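Aldehyde dehydrogenase (Staphylococcus aureus, PDB 6K10) oxidises 4,4'-diaponeurosporen-4-al to 4,4'-diaponeurosporenoic acid with NAD+, a step in the synthesis of the carotenoid staphyloxanthin. Local coordinates at residues E35-L40 / A135-N140; V128-I133 / R421-Y426. The protein carries 1 engineered substitution. All coordinates share one frame; numbering follows the deposited sequence.

Overall arrangement
Both contacts use helix 126-138, and the centres of the two contacts are about 12 Å apart. Contact 2 takes an earlier, proline-kinked turn, 128-133, and joins it to 421-426, the loop that enters helix 425-430 near the predicted active-site Glu217. Contact 1 takes the last turn and the helix end, 135-140, and packs it against 35-40 of helix 30-46, away from the predicted active-site residues. In chain order the segments alternate: 35-40, 128-133, 135-140, 421-426. The contacts also meet each other, Leu40 CD1 lying 3.7 Å from Phe129 CE1. One helix of the dinucleotide-binding domain thus connects an N-terminal helix with a late part of the chain beside the predicted active site.

Contact 1. Residues E35-L40 / A135-N140; sequences EQLKKL and AIAAGN
Chi1 of -72° in Ile136 sets CG1 opposite the carbonyl carbon and CG2 opposite the backbone nitrogen, and both branches meet helix 30-46. Ile136 CG2 packs against Leu37 CD2 at 3.7 Å. The same methyl, Ile136 CG2, rests 4.1 Å from Gln36 CB. The longer branch runs out to Leu40, where Ile136 CD1 stands 3.9 Å from Leu40 CD2. The side chains of Leu37 and Ile136 run alongside one another with opposite headings, while that of Leu40 crosses Ile136 at a slant. No hydrogen bond joins the two segments. Gln36 turns its amide away from Ile136, and Gln36 OE1 accepts a bond from Lys39 NZ at 3.1 Å. Ile78 of helix 63-89 packs on both leucines, and Tyr169 touches Gln36 and Ile136. Beyond the interface the helix ends in a Schellman motif at Gly139, where a beta carbon would jam against the carbonyl O of Ala138. Ala135 O accepts from both Asn140 N and Asn140 ND2, the latter at 3.1 Å, in the carbonyl plane and on a lone pair. Helix 126-138 is the helix of a beta-alpha-beta crossover between parallel strands 104-118 and 141-145 in the Rossmann-like NAD-binding domain of aldehyde dehydrogenases.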
# COMPACT_ATOMS: atom_id res chain seq x y z
N GLU A 35 -22.45 -14.96 2.34
CA GLU A 35 -23.87 -14.69 2.49
C GLU A 35 -24.17 -13.20 2.40
O GLU A 35 -25.19 -12.80 1.83
CB GLU A 35 -24.37 -15.26 3.82
CG GLU A 35 -25.84 -15.01 4.08
CD GLU A 35 -26.75 -15.94 3.30
OE1 GLU A 35 -27.98 -15.72 3.31
OE2 GLU A 35 -26.24 -16.90 2.67
N GLN A 36 -23.28 -12.36 2.95
CA GLN A 36 -23.48 -10.92 2.84
C GLN A 36 -23.40 -10.46 1.40
O GLN A 36 -24.13 -9.56 0.97
CB GLN A 36 -22.45 -10.18 3.70
CG GLN A 36 -22.38 -10.63 5.15
CD GLN A 36 -23.75 -10.72 5.80
OE1 GLN A 36 -24.56 -9.79 5.71
NE2 GLN A 36 -24.01 -11.84 6.46
N LEU A 37 -22.50 -11.07 0.61
CA LEU A 37 -22.41 -10.73 -0.80
C LEU A 37 -23.68 -11.12 -1.54
O LEU A 37 -24.16 -10.37 -2.40
CB LEU A 37 -21.18 -11.39 -1.42
CG LEU A 37 -19.84 -10.83 -0.94
CD1 LEU A 37 -18.71 -11.76 -1.31
CD2 LEU A 37 -19.61 -9.44 -1.51
N LYS A 38 -24.24 -12.29 -1.23
CA LYS A 38 -25.53 -12.68 -1.80
C LYS A 38 -26.60 -11.65 -1.46
O LYS A 38 -27.34 -11.20 -2.34
CB LYS A 38 -25.97 -14.05 -1.28
CG LYS A 38 -25.00 -15.18 -1.52
N LYS A 39 -26.70 -11.29 -0.18
CA LYS A 39 -27.70 -10.31 0.23
C LYS A 39 -27.49 -8.98 -0.47
O LYS A 39 -28.45 -8.32 -0.88
CB LYS A 39 -27.67 -10.15 1.75
CG LYS A 39 -28.15 -11.37 2.52
CD LYS A 39 -27.68 -11.34 3.96
CE LYS A 39 -28.22 -10.14 4.70
NZ LYS A 39 -27.65 -10.03 6.07
N LEU A 40 -26.23 -8.56 -0.63
CA LEU A 40 -25.94 -7.32 -1.34
C LEU A 40 -26.43 -7.38 -2.78
O LEU A 40 -27.03 -6.43 -3.28
CB LEU A 40 -24.44 -7.04 -1.30
CG LEU A 40 -24.00 -5.69 -1.86
CD1 LEU A 40 -24.64 -4.55 -1.09
CD2 LEU A 40 -22.48 -5.56 -1.85
N ALA A 135 -14.23 -4.69 0.83
CA ALA A 135 -14.27 -4.66 2.29
C ALA A 135 -15.05 -5.85 2.83
O ALA A 135 -14.62 -6.49 3.80
CB ALA A 135 -14.88 -3.35 2.77
N ILE A 136 -16.20 -6.16 2.23
CA ILE A 136 -16.99 -7.31 2.66
C ILE A 136 -16.20 -8.59 2.48
O ILE A 136 -16.05 -9.39 3.41
CB ILE A 136 -18.32 -7.37 1.89
CG1 ILE A 136 -19.27 -6.25 2.35
CG2 ILE A 136 -18.98 -8.73 2.07
CD1 ILE A 136 -20.53 -6.16 1.50
N ALA A 137 -15.68 -8.81 1.26
CA ALA A 137 -14.99 -10.06 0.95
C ALA A 137 -13.75 -10.24 1.81
O ALA A 137 -13.38 -11.38 2.13
CB ALA A 137 -14.62 -10.09 -0.53
N ALA A 138 -13.10 -9.15 2.21
CA ALA A 138 -11.92 -9.24 3.06
C ALA A 138 -12.25 -9.46 4.53
O ALA A 138 -11.34 -9.70 5.32
CB ALA A 138 -11.06 -7.99 2.90
N GLY A 139 -13.53 -9.36 4.91
CA GLY A 139 -13.93 -9.67 6.26
C GLY A 139 -14.04 -8.50 7.20
O GLY A 139 -13.91 -8.68 8.42
N ASN A 140 -14.28 -7.30 6.69
CA ASN A 140 -14.35 -6.10 7.51
C ASN A 140 -15.79 -5.73 7.82
O ASN A 140 -16.74 -6.23 7.20
CB ASN A 140 -13.65 -4.94 6.80
CG ASN A 140 -12.20 -5.23 6.49
OD1 ASN A 140 -11.31 -4.97 7.29
ND2 ASN A 140 -11.95 -5.79 5.31

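Contact 2. Residues V128-I133 / R421-Y426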
# COMPACT_ATOMS: atom_id res chain seq x y z
N VAL A 128 -19.30 3.72 -4.23
CA VAL A 128 -19.60 3.15 -2.92
C VAL A 128 -19.41 1.64 -2.91
O VAL A 128 -18.75 1.09 -2.02
CB VAL A 128 -21.04 3.54 -2.48
CG1 VAL A 128 -21.52 2.61 -1.37
CG2 VAL A 128 -21.10 4.98 -2.00
N PHE A 129 -19.94 0.95 -3.92
CA PHE A 129 -20.12 -0.49 -3.78
C PHE A 129 -18.94 -1.32 -4.28
O PHE A 129 -18.72 -2.42 -3.75
CB PHE A 129 -21.42 -0.92 -4.46
CG PHE A 129 -22.65 -0.54 -3.67
CD1 PHE A 129 -23.10 -1.35 -2.65
CD2 PHE A 129 -23.34 0.64 -3.93
CE1 PHE A 129 -24.20 -1.02 -1.90
CE2 PHE A 129 -24.45 0.97 -3.18
CZ PHE A 129 -24.89 0.14 -2.17
N GLU A 130 -18.16 -0.84 -5.26
CA GLU A 130 -16.96 -1.58 -5.61
C GLU A 130 -15.95 -1.63 -4.46
O GLU A 130 -15.43 -2.71 -4.16
CB GLU A 130 -16.34 -1.03 -6.90
CG GLU A 130 -15.05 -1.74 -7.29
CD GLU A 130 -15.21 -3.26 -7.32
OE1 GLU A 130 -14.28 -3.97 -6.87
OE2 GLU A 130 -16.25 -3.76 -7.80
N PRO A 131 -15.65 -0.52 -3.76
CA PRO A 131 -14.87 -0.68 -2.52
C PRO A 131 -15.55 -1.57 -1.50
O PRO A 131 -14.88 -2.39 -0.86
CB PRO A 131 -14.70 0.76 -2.01
CG PRO A 131 -15.00 1.63 -3.15
CD PRO A 131 -15.95 0.90 -4.03
N LEU A 132 -16.87 -1.43 -1.33
CA LEU A 132 -17.58 -2.20 -0.32
C LEU A 132 -17.44 -3.70 -0.56
O LEU A 132 -17.25 -4.48 0.39
CB LEU A 132 -19.05 -1.81 -0.29
CG LEU A 132 -19.87 -2.49 0.81
CD1 LEU A 132 -19.42 -2.01 2.18
CD2 LEU A 132 -21.36 -2.27 0.61
N ILE A 133 -17.54 -4.13 -1.82
CA ILE A 133 -17.36 -5.54 -2.15
C ILE A 133 -16.03 -6.04 -1.61
O ILE A 133 -15.94 -7.09 -0.97
CB ILE A 133 -17.46 -5.76 -3.67
CG1 ILE A 133 -18.87 -5.44 -4.17
CG2 ILE A 133 -17.11 -7.19 -4.01
CD1 ILE A 133 -18.93 -5.21 -5.66
N ARG A 421 -4.91 1.09 -4.95
CA ARG A 421 -5.59 0.60 -6.14
C ARG A 421 -6.68 -0.38 -5.75
O ARG A 421 -6.69 -0.90 -4.64
CB ARG A 421 -4.59 -0.06 -7.09
CG ARG A 421 -4.13 -1.43 -6.62
CD ARG A 421 -2.66 -1.45 -6.25
NE ARG A 421 -2.20 -2.79 -5.90
CZ ARG A 421 -1.28 -3.46 -6.58
NH1 ARG A 421 -0.92 -4.68 -6.21
NH2 ARG A 421 -0.73 -2.91 -7.66
N TYR A 422 -7.61 -0.62 -6.68
CA TYR A 422 -8.68 -1.58 -6.45
C TYR A 422 -9.22 -2.06 -7.80
O TYR A 422 -8.57 -1.89 -8.83
CB TYR A 422 -9.77 -1.00 -5.54
CG TYR A 422 -10.65 0.09 -6.12
CD1 TYR A 422 -10.11 1.29 -6.56
CD2 TYR A 422 -12.03 -0.07 -6.20
CE1 TYR A 422 -10.92 2.30 -7.08
CE2 TYR A 422 -12.85 0.93 -6.72
CZ TYR A 422 -12.29 2.11 -7.16
OH TYR A 422 -13.09 3.10 -7.67
N HIS A 423 -10.43 -2.63 -7.76
CA HIS A 423 -11.07 -3.45 -8.79
C HIS A 423 -10.67 -4.92 -8.68
O HIS A 423 -9.50 -5.25 -8.47
CB HIS A 423 -10.77 -2.97 -10.22
CG HIS A 423 -11.48 -1.71 -10.59
ND1 HIS A 423 -11.43 -1.18 -11.86
CD2 HIS A 423 -12.25 -0.87 -9.85
CE1 HIS A 423 -12.15 -0.07 -11.89
NE2 HIS A 423 -12.65 0.14 -10.69
N GLY A 424 -11.66 -5.80 -8.81
CA GLY A 424 -11.40 -7.23 -8.78
C GLY A 424 -10.77 -7.66 -7.48
O GLY A 424 -11.19 -7.24 -6.39
N LYS A 425 -9.73 -8.50 -7.59
CA LYS A 425 -9.03 -8.96 -6.39
C LYS A 425 -8.29 -7.83 -5.69
O LYS A 425 -8.05 -7.90 -4.48
CB LYS A 425 -8.06 -10.09 -6.76
CG LYS A 425 -7.36 -10.72 -5.56
CD LYS A 425 -6.52 -11.92 -5.93
CE LYS A 425 -5.89 -12.54 -4.68
NZ LYS A 425 -4.84 -11.66 -4.08
N TYR A 426 -7.93 -6.76 -6.42
CA TYR A 426 -7.25 -5.64 -5.78
C TYR A 426 -8.15 -4.93 -4.78
O TYR A 426 -7.65 -4.37 -3.79
CB TYR A 426 -6.74 -4.66 -6.84
CG TYR A 426 -5.75 -5.28 -7.80
CD1 TYR A 426 -4.41 -5.41 -7.45
CD2 TYR A 426 -6.16 -5.76 -9.04
CE1 TYR A 426 -3.50 -5.98 -8.32
CE2 TYR A 426 -5.26 -6.34 -9.91
CZ TYR A 426 -3.93 -6.45 -9.55
OH TYR A 426 -3.03 -7.02 -10.42
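Glu130 lays the aliphatic part of its side chain against the Tyr422 ring, and this is the tight side of the contact. Glu130 CG comes in at the ring edge, near the ring plane, 3.5 Å from Tyr422 CE2. With CG anti to the backbone N (chi1 178°), the glutamate reaches across to the loop, and the bend at chi2 (52°) turns the carboxylate toward Gly424 and the start of helix 425-430. Pro131 adds a lighter touch, its CD 4.1 Å from Tyr422 CE2. His423 follows on: its CD2 lies 3.6 Å above one face of the Tyr422 ring, offset toward the rim, and 3.9 Å from Glu130 CG. Glu130 thus meets the tyrosine ring at its edge and His423 CD2 covers one face, while Phe192 meets the ring edge-to-face. The helix of 128-133 is kinked at Pro131, whose nitrogen makes no bond to the preceding turn. It belongs to the Rossmann-like domain of the aldehyde dehydrogenase fold, and Tyr422 reaches to about 3 Å, side chain to side chain, from Glu217, a predicted active-site residue. Direct contact with 421-426 is looser at the carboxylate, where Glu130 OE1 stops 3.7 Å from Gly424 N without a hydrogen bond. Residues outside the segments hold this buried group instead: OE1 bonds to Ser427 OG, which also bonds to His423 N, and OE2 to Ser77 OG on helix 63-89, probably favouring the charged form. Gly424, with positive phi, carries the backbone into helix 425-430. Partly exposed residues flank the turn, Arg421 before it and Tyr426 after it, and neither touches 128-133: the Arg421 guanidinium, one face covered by Tyr426 CE1, forms a salt bridge with Glu434 of the second subunit, and Tyr426 packs on Ile107 of that subunit.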